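Long-range contacts in putative transcriptional regulator protein, LacI family (Rhizobium etli, PDB 3MIZ), which probably acts as a LacI-family DNA-binding transcription factor, a repressor expected to recognise cis-regulatory DNA: residues Y28-I32 / P252-L256; D115-R120 / L148-A152; Y136-I142 / I169-G175; D206-I210 / D234-T239; P244-A250 / K283-S289. All blocks are in the same frame, centred on the assembly; numbering follows the deposited sequence.

Contact 1. Residues Y28-I32 / P252-L256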
# COMPACT_ATOMS: atom_id res chain seq x y z
N TYR A 28 -1.69 -4.15 0.01
CA TYR A 28 -1.09 -4.61 -1.24
C TYR A 28 -2.06 -5.50 -2.00
O TYR A 28 -1.67 -6.22 -2.92
CB TYR A 28 0.18 -5.42 -0.95
CG TYR A 28 0.94 -4.97 0.27
CD1 TYR A 28 1.32 -3.64 0.43
CD2 TYR A 28 1.30 -5.88 1.27
CE1 TYR A 28 2.04 -3.22 1.56
CE2 TYR A 28 2.02 -5.48 2.39
CZ TYR A 28 2.38 -4.15 2.53
OH TYR A 28 3.10 -3.76 3.64
N SER A 29 -3.33 -5.44 -1.63
CA SER A 29 -4.32 -6.27 -2.29
C SER A 29 -5.57 -5.48 -2.63
O SER A 29 -6.58 -6.05 -3.05
CB SER A 29 -4.66 -7.44 -1.39
OG SER A 29 -3.47 -8.04 -0.92
N VAL A 30 -5.48 -4.17 -2.45
CA VAL A 30 -6.59 -3.27 -2.73
C VAL A 30 -7.01 -3.38 -4.19
O VAL A 30 -8.14 -3.03 -4.53
CB VAL A 30 -6.21 -1.81 -2.44
CG1 VAL A 30 -5.83 -1.65 -0.98
CG2 VAL A 30 -5.07 -1.37 -3.34
N ASP A 31 -6.10 -3.85 -5.04
CA ASP A 31 -6.43 -4.00 -6.46
C ASP A 31 -7.61 -4.94 -6.66
O ASP A 31 -8.34 -4.83 -7.65
CB ASP A 31 -5.22 -4.51 -7.24
CG ASP A 31 -4.68 -3.47 -8.21
OD1 ASP A 31 -4.55 -2.29 -7.80
OD2 ASP A 31 -4.38 -3.83 -9.36
N ILE A 32 -7.82 -5.87 -5.74
CA ILE A 32 -8.97 -6.76 -5.87
C ILE A 32 -10.19 -5.88 -5.71
O ILE A 32 -11.15 -5.98 -6.47
CB ILE A 32 -9.00 -7.85 -4.79
CG1 ILE A 32 -7.82 -8.81 -4.98
CG2 ILE A 32 -10.32 -8.64 -4.88
CD1 ILE A 32 -7.67 -9.82 -3.85
N PRO A 252 -2.80 -11.45 -10.55
CA PRO A 252 -3.96 -10.90 -11.26
C PRO A 252 -5.07 -10.39 -10.34
O PRO A 252 -6.25 -10.73 -10.51
CB PRO A 252 -4.41 -12.09 -12.12
CG PRO A 252 -4.17 -13.24 -11.20
CD PRO A 252 -2.79 -12.93 -10.63
N TYR A 253 -4.70 -9.56 -9.37
CA TYR A 253 -5.65 -9.02 -8.42
C TYR A 253 -6.83 -8.29 -9.04
O TYR A 253 -7.98 -8.58 -8.72
CB TYR A 253 -4.95 -8.09 -7.42
CG TYR A 253 -4.22 -8.85 -6.33
CD1 TYR A 253 -4.67 -10.11 -5.92
CD2 TYR A 253 -3.12 -8.30 -5.68
CE1 TYR A 253 -4.04 -10.80 -4.89
CE2 TYR A 253 -2.48 -8.99 -4.64
CZ TYR A 253 -2.96 -10.24 -4.26
OH TYR A 253 -2.37 -10.93 -3.22
N TYR A 254 -6.54 -7.34 -9.92
CA TYR A 254 -7.60 -6.58 -10.57
C TYR A 254 -8.59 -7.52 -11.26
O TYR A 254 -9.80 -7.39 -11.10
CB TYR A 254 -6.99 -5.60 -11.59
CG TYR A 254 -8.02 -4.73 -12.28
CD1 TYR A 254 -8.67 -3.70 -11.59
CD2 TYR A 254 -8.37 -4.97 -13.60
CE1 TYR A 254 -9.65 -2.93 -12.21
CE2 TYR A 254 -9.35 -4.20 -14.23
CZ TYR A 254 -9.98 -3.19 -13.54
OH TYR A 254 -10.97 -2.45 -14.16
N ASP A 255 -8.06 -8.48 -12.03
CA ASP A 255 -8.91 -9.44 -12.74
C ASP A 255 -9.64 -10.37 -11.78
O ASP A 255 -10.77 -10.77 -12.05
CB ASP A 255 -8.08 -10.27 -13.72
CG ASP A 255 -7.54 -9.45 -14.88
OD1 ASP A 255 -8.26 -8.54 -15.36
OD2 ASP A 255 -6.41 -9.72 -15.32
N LEU A 256 -9.00 -10.74 -10.68
CA LEU A 256 -9.65 -11.61 -9.69
C LEU A 256 -10.89 -10.91 -9.15
O LEU A 256 -11.93 -11.54 -8.95
CB LEU A 256 -8.71 -11.93 -8.52
CG LEU A 256 -7.64 -13.00 -8.76
CD1 LEU A 256 -6.70 -13.07 -7.57
CD2 LEU A 256 -8.31 -14.35 -8.99
O HOH W 1 -3.85 -6.41 -10.55

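Contact 2. Residues D115-R120 / L148-A152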
# COMPACT_ATOMS: atom_id res chain seq x y z
N ASP A 115 0.09 -18.98 -7.73
CA ASP A 115 1.44 -18.74 -7.23
C ASP A 115 2.45 -19.73 -7.78
O ASP A 115 3.57 -19.37 -8.15
CB ASP A 115 1.46 -18.83 -5.70
CG ASP A 115 0.75 -17.67 -5.06
OD1 ASP A 115 1.43 -16.70 -4.67
OD2 ASP A 115 -0.49 -17.72 -4.96
N TYR A 116 2.05 -20.99 -7.81
CA TYR A 116 2.93 -22.05 -8.29
C TYR A 116 3.32 -21.84 -9.75
O TYR A 116 4.50 -21.88 -10.11
CB TYR A 116 2.23 -23.41 -8.12
CG TYR A 116 3.15 -24.59 -8.34
CD1 TYR A 116 3.90 -25.12 -7.30
CD2 TYR A 116 3.29 -25.15 -9.61
CE1 TYR A 116 4.78 -26.18 -7.52
CE2 TYR A 116 4.16 -26.20 -9.83
CZ TYR A 116 4.90 -26.72 -8.79
OH TYR A 116 5.77 -27.76 -9.01
N GLN A 117 2.32 -21.60 -10.60
CA GLN A 117 2.58 -21.39 -12.02
C GLN A 117 3.46 -20.16 -12.23
O GLN A 117 4.40 -20.20 -13.02
CB GLN A 117 1.25 -21.23 -12.77
CG GLN A 117 1.35 -20.58 -14.14
CD GLN A 117 1.24 -19.07 -14.07
OE1 GLN A 117 0.37 -18.55 -13.37
NE2 GLN A 117 2.10 -18.37 -14.80
N GLY A 118 3.14 -19.08 -11.52
CA GLY A 118 3.91 -17.86 -11.65
C GLY A 118 5.37 -18.05 -11.30
O GLY A 118 6.25 -17.59 -12.03
N ALA A 119 5.64 -18.73 -10.18
CA ALA A 119 7.02 -18.96 -9.76
C ALA A 119 7.72 -19.91 -10.72
O ALA A 119 8.92 -19.80 -10.96
CB ALA A 119 7.05 -19.53 -8.34
N ARG A 120 6.95 -20.86 -11.26
CA ARG A 120 7.48 -21.81 -12.21
C ARG A 120 7.96 -21.07 -13.47
O ARG A 120 9.08 -21.28 -13.93
CB ARG A 120 6.41 -22.84 -12.60
CG ARG A 120 6.79 -23.74 -13.78
CD ARG A 120 5.73 -24.83 -14.04
NE ARG A 120 4.46 -24.34 -14.59
CZ ARG A 120 3.27 -24.55 -14.03
NH1 ARG A 120 3.19 -25.23 -12.89
NH2 ARG A 120 2.16 -24.11 -14.60
N LEU A 148 4.19 -22.06 -1.73
CA LEU A 148 3.90 -22.57 -3.07
C LEU A 148 4.90 -22.04 -4.09
O LEU A 148 5.27 -22.75 -5.02
CB LEU A 148 2.49 -22.19 -3.49
CG LEU A 148 1.37 -22.83 -2.68
CD1 LEU A 148 0.02 -22.34 -3.20
CD2 LEU A 148 1.47 -24.34 -2.79
N ARG A 149 5.32 -20.79 -3.94
CA ARG A 149 6.29 -20.22 -4.87
C ARG A 149 7.63 -20.93 -4.72
O ARG A 149 8.35 -21.15 -5.70
CB ARG A 149 6.45 -18.72 -4.61
CG ARG A 149 5.16 -17.96 -4.79
CD ARG A 149 5.27 -16.50 -4.36
NE ARG A 149 3.95 -15.88 -4.34
CZ ARG A 149 3.73 -14.62 -4.00
NH1 ARG A 149 4.74 -13.83 -3.65
NH2 ARG A 149 2.49 -14.15 -4.01
N LEU A 150 7.95 -21.30 -3.48
CA LEU A 150 9.20 -22.00 -3.19
C LEU A 150 9.11 -23.43 -3.72
O LEU A 150 10.09 -23.97 -4.24
CB LEU A 150 9.46 -22.00 -1.68
CG LEU A 150 10.67 -22.83 -1.23
CD1 LEU A 150 11.97 -22.28 -1.84
CD2 LEU A 150 10.74 -22.81 0.29
N ASP A 151 7.94 -24.04 -3.59
CA ASP A 151 7.76 -25.40 -4.09
C ASP A 151 8.05 -25.40 -5.59
O ASP A 151 8.67 -26.33 -6.12
CB ASP A 151 6.33 -25.90 -3.88
CG ASP A 151 6.00 -26.22 -2.43
OD1 ASP A 151 6.93 -26.46 -1.62
OD2 ASP A 151 4.80 -26.26 -2.11
N ALA A 152 7.57 -24.37 -6.27
CA ALA A 152 7.75 -24.25 -7.72
C ALA A 152 9.21 -24.07 -8.08
O ALA A 152 9.70 -24.69 -9.01
CB ALA A 152 6.94 -23.08 -8.25

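Contact 3. Residues Y136-I142 / I169-G175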
# COMPACT_ATOMS: atom_id res chain seq x y z
N TYR A 136 17.32 -17.65 -3.87
CA TYR A 136 15.91 -17.43 -3.60
C TYR A 136 15.77 -17.01 -2.14
O TYR A 136 16.15 -17.76 -1.24
CB TYR A 136 15.10 -18.71 -3.85
CG TYR A 136 13.60 -18.51 -3.78
CD1 TYR A 136 12.86 -18.20 -4.92
CD2 TYR A 136 12.94 -18.55 -2.55
CE1 TYR A 136 11.48 -17.92 -4.83
CE2 TYR A 136 11.58 -18.27 -2.45
CZ TYR A 136 10.86 -17.96 -3.59
OH TYR A 136 9.52 -17.64 -3.49
N ILE A 137 15.27 -15.81 -1.90
CA ILE A 137 15.08 -15.34 -0.53
C ILE A 137 13.59 -15.42 -0.26
O ILE A 137 12.77 -14.73 -0.88
CB ILE A 137 15.64 -13.92 -0.35
CG1 ILE A 137 17.12 -13.89 -0.74
CG2 ILE A 137 15.52 -13.50 1.10
CD1 ILE A 137 17.80 -12.56 -0.51
N ARG A 138 13.25 -16.32 0.66
CA ARG A 138 11.88 -16.64 1.05
C ARG A 138 11.02 -15.62 1.77
O ARG A 138 11.45 -14.95 2.71
CB ARG A 138 11.89 -17.92 1.90
CG ARG A 138 12.53 -19.12 1.23
CD ARG A 138 12.74 -20.24 2.23
NE ARG A 138 11.48 -20.71 2.80
CZ ARG A 138 11.40 -21.63 3.76
NH1 ARG A 138 12.51 -22.18 4.24
NH2 ARG A 138 10.22 -22.03 4.21
N LEU A 139 9.77 -15.54 1.32
CA LEU A 139 8.77 -14.69 1.93
C LEU A 139 8.34 -15.46 3.19
O LEU A 139 8.61 -16.66 3.30
CB LEU A 139 7.58 -14.53 0.98
CG LEU A 139 6.35 -13.73 1.42
CD1 LEU A 139 6.72 -12.28 1.66
CD2 LEU A 139 5.28 -13.83 0.34
N ASN A 140 7.69 -14.77 4.12
CA ASN A 140 7.21 -15.36 5.37
C ASN A 140 6.64 -16.77 5.16
O ASN A 140 5.63 -16.93 4.48
CB ASN A 140 6.13 -14.48 5.99
CG ASN A 140 5.89 -14.78 7.46
OD1 ASN A 140 6.02 -15.92 7.90
ND2 ASN A 140 5.54 -13.76 8.22
N PRO A 141 7.28 -17.80 5.74
CA PRO A 141 6.84 -19.20 5.62
C PRO A 141 5.41 -19.49 6.08
O PRO A 141 4.83 -20.51 5.69
CB PRO A 141 7.87 -19.96 6.45
CG PRO A 141 9.09 -19.12 6.34
CD PRO A 141 8.54 -17.72 6.49
N ILE A 142 4.85 -18.62 6.91
CA ILE A 142 3.49 -18.82 7.38
C ILE A 142 2.51 -18.64 6.22
O ILE A 142 1.40 -19.17 6.24
CB ILE A 142 3.12 -17.82 8.50
CG1 ILE A 142 1.75 -18.16 9.09
CG2 ILE A 142 3.10 -16.40 7.95
CD1 ILE A 142 1.33 -17.29 10.26
N ILE A 169 19.21 -20.84 -1.04
CA ILE A 169 17.90 -20.54 -0.49
C ILE A 169 18.03 -20.07 0.94
O ILE A 169 18.71 -20.69 1.76
CB ILE A 169 16.98 -21.78 -0.56
CG1 ILE A 169 16.92 -22.29 -2.00
CG2 ILE A 169 15.57 -21.42 -0.07
CD1 ILE A 169 16.12 -23.57 -2.19
N SER A 170 17.39 -18.95 1.26
CA SER A 170 17.45 -18.40 2.61
C SER A 170 16.15 -17.74 3.01
O SER A 170 15.40 -17.25 2.16
CB SER A 170 18.57 -17.35 2.69
OG SER A 170 19.80 -17.84 2.20
N LEU A 171 15.86 -17.73 4.31
CA LEU A 171 14.67 -17.06 4.80
C LEU A 171 15.02 -15.58 4.84
O LEU A 171 16.18 -15.23 5.06
CB LEU A 171 14.32 -17.52 6.22
CG LEU A 171 13.73 -18.91 6.41
CD1 LEU A 171 13.62 -19.22 7.90
CD2 LEU A 171 12.36 -18.96 5.74
N GLY A 172 14.04 -14.73 4.62
CA GLY A 172 14.29 -13.30 4.67
C GLY A 172 13.51 -12.67 5.80
O GLY A 172 13.77 -11.53 6.19
N MSE A 173 12.56 -13.41 6.36
CA MSE A 173 11.75 -12.89 7.44
C MSE A 173 10.94 -13.99 8.08
O MSE A 173 10.81 -15.09 7.54
CB MSE A 173 10.77 -11.86 6.88
CG MSE A 173 9.75 -12.53 6.00
SE MSE A 173 8.48 -11.29 5.29
CE MSE A 173 9.63 -10.40 4.00
N ASP A 174 10.38 -13.68 9.24
CA ASP A 174 9.55 -14.62 9.98
C ASP A 174 8.79 -13.86 11.04
O ASP A 174 9.10 -12.71 11.34
CB ASP A 174 10.40 -15.73 10.60
CG ASP A 174 11.52 -15.19 11.48
OD1 ASP A 174 11.24 -14.44 12.43
OD2 ASP A 174 12.69 -15.54 11.21
N GLY A 175 7.77 -14.50 11.62
CA GLY A 175 6.99 -13.84 12.64
C GLY A 175 5.60 -13.52 12.13
O GLY A 175 5.20 -13.99 11.06
O HOH W 2 11.51 -16.12 5.21
O HOH W 3 6.99 -16.79 10.34

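Contact 4. Residues D206-I210 / D234-T239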
# COMPACT_ATOMS: atom_id res chain seq x y z
N ASP A 206 8.04 -8.55 -4.54
CA ASP A 206 8.60 -7.27 -4.96
C ASP A 206 9.06 -6.39 -3.80
O ASP A 206 10.11 -5.76 -3.89
CB ASP A 206 7.58 -6.49 -5.80
CG ASP A 206 7.17 -7.24 -7.05
OD1 ASP A 206 7.98 -8.03 -7.57
OD2 ASP A 206 6.04 -7.02 -7.54
N GLU A 207 8.28 -6.35 -2.72
CA GLU A 207 8.64 -5.53 -1.58
C GLU A 207 10.06 -5.86 -1.12
O GLU A 207 10.88 -4.96 -0.91
CB GLU A 207 7.64 -5.76 -0.44
CG GLU A 207 7.70 -4.71 0.63
CD GLU A 207 6.62 -4.88 1.67
OE1 GLU A 207 5.45 -5.09 1.28
OE2 GLU A 207 6.94 -4.78 2.87
N MSE A 208 10.34 -7.15 -0.96
CA MSE A 208 11.65 -7.64 -0.51
C MSE A 208 12.79 -7.25 -1.48
O MSE A 208 13.95 -7.11 -1.06
CB MSE A 208 11.62 -9.17 -0.37
CG MSE A 208 10.63 -9.72 0.66
SE MSE A 208 10.51 -11.67 0.53
CE MSE A 208 12.25 -12.08 1.20
N ALA A 209 12.46 -7.11 -2.76
CA ALA A 209 13.45 -6.76 -3.77
C ALA A 209 14.13 -5.44 -3.48
O ALA A 209 15.28 -5.24 -3.86
CB ALA A 209 12.82 -6.72 -5.16
N ILE A 210 13.42 -4.53 -2.81
CA ILE A 210 14.03 -3.24 -2.49
C ILE A 210 15.32 -3.47 -1.70
O ILE A 210 16.35 -2.88 -2.00
CB ILE A 210 13.10 -2.36 -1.63
CG1 ILE A 210 11.83 -1.99 -2.41
CG2 ILE A 210 13.84 -1.07 -1.22
CD1 ILE A 210 10.75 -1.35 -1.54
N ASP A 234 4.04 -7.87 -8.76
CA ASP A 234 3.96 -6.67 -9.59
C ASP A 234 3.26 -5.60 -8.76
O ASP A 234 2.23 -5.04 -9.14
CB ASP A 234 3.23 -6.84 -10.92
CG ASP A 234 3.46 -5.63 -11.86
OD1 ASP A 234 4.55 -5.01 -11.77
OD2 ASP A 234 2.58 -5.29 -12.67
N PHE A 235 3.83 -5.36 -7.59
CA PHE A 235 3.35 -4.34 -6.66
C PHE A 235 3.90 -3.05 -7.27
O PHE A 235 5.06 -2.72 -7.07
CB PHE A 235 3.96 -4.60 -5.27
CG PHE A 235 3.58 -3.58 -4.22
CD1 PHE A 235 2.35 -2.93 -4.25
CD2 PHE A 235 4.46 -3.30 -3.17
CE1 PHE A 235 1.99 -2.03 -3.25
CE2 PHE A 235 4.11 -2.40 -2.16
CZ PHE A 235 2.87 -1.76 -2.20
N ARG A 236 3.05 -2.36 -8.03
CA ARG A 236 3.42 -1.13 -8.74
C ARG A 236 4.27 -0.12 -7.96
O ARG A 236 5.23 0.42 -8.50
CB ARG A 236 2.17 -0.42 -9.27
CG ARG A 236 1.18 -1.31 -10.02
CD ARG A 236 0.20 -1.98 -9.05
NE ARG A 236 -1.06 -2.32 -9.70
CZ ARG A 236 -1.20 -3.26 -10.63
NH1 ARG A 236 -0.15 -3.98 -11.02
NH2 ARG A 236 -2.39 -3.49 -11.17
N THR A 237 3.89 0.15 -6.72
CA THR A 237 4.62 1.10 -5.89
C THR A 237 6.13 0.79 -5.92
O THR A 237 6.97 1.70 -5.95
CB THR A 237 4.12 1.02 -4.44
OG1 THR A 237 2.75 1.46 -4.39
CG2 THR A 237 4.97 1.87 -3.51
N VAL A 238 6.45 -0.49 -5.95
CA VAL A 238 7.84 -0.92 -5.96
C VAL A 238 8.43 -1.17 -7.35
O VAL A 238 9.43 -0.57 -7.71
CB VAL A 238 7.99 -2.20 -5.12
CG1 VAL A 238 9.44 -2.69 -5.16
CG2 VAL A 238 7.54 -1.93 -3.69
N THR A 239 7.81 -2.05 -8.13
CA THR A 239 8.36 -2.41 -9.43
C THR A 239 8.79 -1.26 -10.33
O THR A 239 9.80 -1.37 -11.04
CB THR A 239 7.41 -3.34 -10.21
OG1 THR A 239 6.17 -2.68 -10.48
CG2 THR A 239 7.14 -4.60 -9.38

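Contact 5. Residues P244-A250 / K283-S289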
# COMPACT_ATOMS: atom_id res chain seq x y z
N PRO A 244 17.19 -0.80 -12.34
CA PRO A 244 16.30 -1.05 -13.48
C PRO A 244 14.92 -1.55 -13.08
O PRO A 244 14.73 -2.11 -11.99
CB PRO A 244 17.06 -2.09 -14.29
CG PRO A 244 17.73 -2.90 -13.21
CD PRO A 244 18.26 -1.82 -12.28
N GLU A 245 13.95 -1.33 -13.97
CA GLU A 245 12.57 -1.76 -13.74
C GLU A 245 12.59 -3.26 -13.44
O GLU A 245 13.21 -4.04 -14.16
CB GLU A 245 11.72 -1.49 -14.99
CG GLU A 245 11.48 -0.02 -15.26
CD GLU A 245 10.57 0.63 -14.23
OE1 GLU A 245 10.95 0.67 -13.04
OE2 GLU A 245 9.47 1.09 -14.61
N LEU A 246 11.89 -3.66 -12.39
CA LEU A 246 11.84 -5.05 -11.94
C LEU A 246 10.99 -6.04 -12.74
O LEU A 246 9.78 -5.85 -12.91
CB LEU A 246 11.38 -5.09 -10.48
CG LEU A 246 11.43 -6.43 -9.74
CD1 LEU A 246 12.87 -6.89 -9.57
CD2 LEU A 246 10.78 -6.26 -8.37
N THR A 247 11.63 -7.09 -13.23
CA THR A 247 10.93 -8.14 -13.97
C THR A 247 10.24 -8.97 -12.89
O THR A 247 10.88 -9.36 -11.91
CB THR A 247 11.91 -8.96 -14.79
OG1 THR A 247 12.39 -8.15 -15.88
CG2 THR A 247 11.24 -10.22 -15.34
N THR A 248 8.96 -9.26 -13.06
CA THR A 248 8.23 -9.97 -12.01
C THR A 248 7.07 -10.80 -12.56
O THR A 248 6.89 -10.93 -13.77
CB THR A 248 7.70 -8.92 -10.98
OG1 THR A 248 7.16 -9.56 -9.82
CG2 THR A 248 6.60 -8.07 -11.62
N ALA A 249 6.29 -11.37 -11.64
CA ALA A 249 5.11 -12.15 -11.99
C ALA A 249 3.96 -11.37 -11.36
O ALA A 249 3.95 -11.14 -10.15
CB ALA A 249 5.20 -13.55 -11.38
N ALA A 250 3.01 -10.94 -12.18
CA ALA A 250 1.91 -10.14 -11.68
C ALA A 250 0.77 -10.96 -11.11
O ALA A 250 0.22 -11.83 -11.78
CB ALA A 250 1.38 -9.24 -12.77
N LYS A 283 0.74 -13.30 -14.78
CA LYS A 283 1.45 -12.89 -15.99
C LYS A 283 2.90 -12.49 -15.72
O LYS A 283 3.17 -11.68 -14.84
CB LYS A 283 0.73 -11.71 -16.64
CG LYS A 283 -0.66 -12.05 -17.18
CD LYS A 283 -1.34 -10.81 -17.74
CE LYS A 283 -2.71 -11.15 -18.33
NZ LYS A 283 -3.42 -9.93 -18.80
N LEU A 284 3.82 -13.07 -16.47
CA LEU A 284 5.22 -12.71 -16.32
C LEU A 284 5.38 -11.34 -16.97
O LEU A 284 5.05 -11.17 -18.14
CB LEU A 284 6.12 -13.74 -17.00
CG LEU A 284 7.63 -13.50 -16.99
CD1 LEU A 284 8.08 -12.97 -15.64
CD2 LEU A 284 8.33 -14.81 -17.31
N VAL A 285 5.84 -10.36 -16.20
CA VAL A 285 6.03 -9.01 -16.71
C VAL A 285 7.52 -8.80 -16.90
O VAL A 285 8.26 -8.60 -15.94
CB VAL A 285 5.50 -7.95 -15.72
CG1 VAL A 285 5.69 -6.55 -16.29
CG2 VAL A 285 4.03 -8.21 -15.43
N GLU A 286 7.96 -8.84 -18.16
CA GLU A 286 9.37 -8.68 -18.46
C GLU A 286 9.78 -7.22 -18.51
O GLU A 286 9.25 -6.43 -19.31
CB GLU A 286 9.71 -9.37 -19.77
CG GLU A 286 11.17 -9.24 -20.16
CD GLU A 286 11.58 -10.26 -21.19
OE1 GLU A 286 10.74 -10.61 -22.05
OE2 GLU A 286 12.75 -10.70 -21.15
N ARG A 287 10.71 -6.85 -17.65
CA ARG A 287 11.22 -5.49 -17.60
C ARG A 287 12.73 -5.56 -17.88
O ARG A 287 13.12 -6.23 -18.83
CB ARG A 287 10.88 -4.84 -16.24
CG ARG A 287 9.35 -4.73 -16.01
CD ARG A 287 8.95 -3.55 -15.12
NE ARG A 287 7.50 -3.30 -15.09
CZ ARG A 287 6.64 -3.89 -14.26
NH1 ARG A 287 7.06 -4.78 -13.37
NH2 ARG A 287 5.35 -3.59 -14.30
N SER A 288 13.58 -4.92 -17.08
CA SER A 288 15.01 -4.97 -17.39
C SER A 288 15.98 -5.30 -16.25
O SER A 288 17.18 -5.02 -16.34
CB SER A 288 15.44 -3.66 -18.05
OG SER A 288 15.07 -2.55 -17.24
N SER A 289 15.47 -5.91 -15.18
CA SER A 289 16.29 -6.26 -14.03
C SER A 289 17.02 -7.59 -14.20
O SER A 289 17.75 -8.02 -13.31
CB SER A 289 15.43 -6.34 -12.78
OG SER A 289 14.43 -7.32 -12.94
O HOH W 4 14.47 0.29 -16.29
O HOH W 5 14.43 -8.66 -17.32
O HOH W 6 -1.48 -11.55 -13.85

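Contact 1. Residues Y28-I32 / P252-L256
Tyr-28 meets Tyr-253 with its backbone: its carbonyl O comes obliquely to within 3.4 Å of CE2 on the Tyr-253 ring. The ring of Tyr-28 turns elsewhere, meeting Phe-235 edge-to-face and passing its OH to a hydrogen bond with Thr-237 of the second subunit. Ser-29 lays CB over one face of the Tyr-253 ring, while its OG is hydrogen-bonded to Met-79 O. Helices 30-42 and 253-268 both begin here. In the type I periplasmic-binding-protein fold of LacI-family regulators, the helix that follows the second of the three crossovers between subdomains packs in this way beside the first helix of the N-terminal subdomain. Asp-31 sets CB 3.6 Å from Tyr-253 CB. Its OD2 accepts from a water at 2.9 Å, which in turn accepts from Tyr-254 N at 2.9 Å, so the water bridges Asp-31 to a first-turn amide of helix 253-268; the same OD2 forms a salt bridge with Arg-236. Tyr-254 CA points its hydrogen at Asp-31 O, 3.5 Å away. Ile-32 has CG1 beside its backbone N (chi1 -67°), which brings CG1 obliquely to 3.5 Å from Tyr-253 CD1; Ile-32 CD1 also lies against this ring, 3.7 Å from Tyr-253 CD1.

Contact 2. Residues D115-R120 / L148-A152
Leu-148 approaches Asp-115 with CB, and its carbonyl O lies 3.6 Å from Tyr-116 CD1. Arg-149 extends from CG to NE and grips Asp-115 side-on: NE at 2.7 Å and NH2 at 2.8 Å both reach OD1 of Asp-115, NE taking its anti lone pair, with carboxylate and guanidinium nearly coplanar. Asp-115 OD2 carries a second salt bridge to Arg-81, and Arg-149 also bonds Gly-204 O and makes a cation-pi contact with Phe-232, so several partners probably fix both charges. Helices 115-127 and 144-160 belong to the C-terminal subdomain; their segments 115-120 and 148-152 cross at -42° with axes 7.6 Å apart, a closeness that small residues permit: Ala-119 CB rests 3.4 Å from Arg-149 O. Asp-151 puts CB at the edge of the Tyr-116 ring. Ala-152 CB meets both Ala-119 and Tyr-116, 3.6 Å from Ala-119 CB and 3.9 Å from the Tyr-116 ring centroid, 16° off the normal, a CH-pi contact; a chi1 of -169° turns the Tyr-116 ring away from its own amide and over this methyl.

Contact 3. Residues Y136-I142 / I169-G175
Leu-171 CD2 lies over one face of the Arg-138 guanidinium, offset toward the rim and 3.5 Å from CZ of Arg-138, whose chain bends at chi3 (61°). The same methyl is squeezed to 3.3 Å from Pro-141 CG. At the edge of the Tyr-136 ring sits Arg-138 CG. The Asn-140 amide uses an in-plane N-H: ND2 bonds Gly-175 O at 2.9 Å and 173°, arriving above the plane of that carbonyl, while OD1 takes Ile-142 N in an Asx turn. The strands themselves pair in parallel, Ser-170 N to Tyr-136 O at 3.0 Å and Arg-138 N to Ser-170 O at 2.8 Å. The pairing then frays: Gly-172 N reaches Arg-138 O at 3.2 Å along a bent bond, and a water joins that carbonyl, Gly-172 N and Met-173 O. In this beta-alpha-beta unit the connecting helix 144-160 packs on the face bearing Tyr-136 and Arg-138, helices 184-192 and 206-217 cover Ile-137, and strand 200-203 continues the sheet beyond 134-138.

Contact 4. Residues D206-I210 / D234-T239
This is a buried, partly polar helix-to-turn contact in the C-terminal subdomain of the type I periplasmic-binding-protein fold: Asp-206 of helix 206-217 holds the turn leading from strand 228-230 into the short helix 236-239. Phe-235 N, at the N-cap of that short helix, donates to Asp-206 OD2 at 2.8 Å and 158°, on the anti lone pair. The other oxygen, OD1, bonds Thr-248 OG1, so the carboxylate is tied at both ends. Thr-239 presses CG2 to 3.2 Å from Asp-206 OD2; with OG1 between backbone N and carbonyl carbon (chi1 63°), its hydroxyl faces back and donates to Asp-234 OD1, which also has a salt bridge to Arg-287. That positive charge probably eases the nearness of the two carboxylates, Asp-206 OD2 and Asp-234 OD1 being 4.9 Å apart. Beyond lies the dimer interface, where Ile-210 packs on Leu-242 of the second subunit. Within the chain, Val-238 CG1 rests against helix 206-217, 3.4 Å from Asp-206 O and 3.7 Å from Ile-210 CG1.

Contact 5. Residues P244-A250 / K283-S289
Strands 248-250 and 283-285 run antiparallel at 141°, 4.5 Å apart, with Thr-248 and Val-285 a hydrogen-bonded pair (Thr-248 N to Val-285 O 3.0 Å, Val-285 N to Thr-248 O 2.7 Å) and Ala-249 and Leu-284 a non-hydrogen-bonded one. Before the strand, side chains take over the bonding. Thr-247 OG1 accepts from Arg-287 N at 2.8 Å, and Thr-247 N gives an almost straight bond (176°) to Ser-289 OG, 2.8 Å away, which is also bonded to Ile-229 O. Arg-287 reaches along the opposing chain, extended from CG to NE and side by side with Thr-248, and its NH1, whose second partner is Asp-234, meets Leu-246 O at 3.0 Å within the guanidinium plane. Val-285 CG1 lies over the centre of one face of that group and Thr-248 CG2 at the edge. Toward the chain end, Ser-288 N bonds Glu-245 O, and Pro-244, behind a cis peptide bond, sets CB 3.6 Å from Ser-288 O. A water links Ala-250 O and Lys-283 N at the far end. Together with strand 110-113 these form a small mixed sheet near the hinge, where the crossover segments characteristic of the LacI-type periplasmic-binding-protein fold pass between the two subdomains.

How the contacts relate
Contact 4 is the buried one; the others are partly buried, and contact 5 has several exposed residues. Helix 144-160 supplies half of contact 2 and covers contact 3; the two touch through Arg-149 and Tyr-136, one packing helix on helix with a buried salt bridge, the other strand on strand through backbone bonds. Contacts 4 and 5, centres about 10 Å apart, are joined by two polar links, Asp-206 to Thr-248 and Asp-234 to Arg-287. Contact 1, with no direct hydrogen bond between its segments, belongs to the N-terminal subdomain; the Asp-31 to Arg-236 salt bridge ties it to contact 4. Contacts 1 and 4 also touch the second subunit.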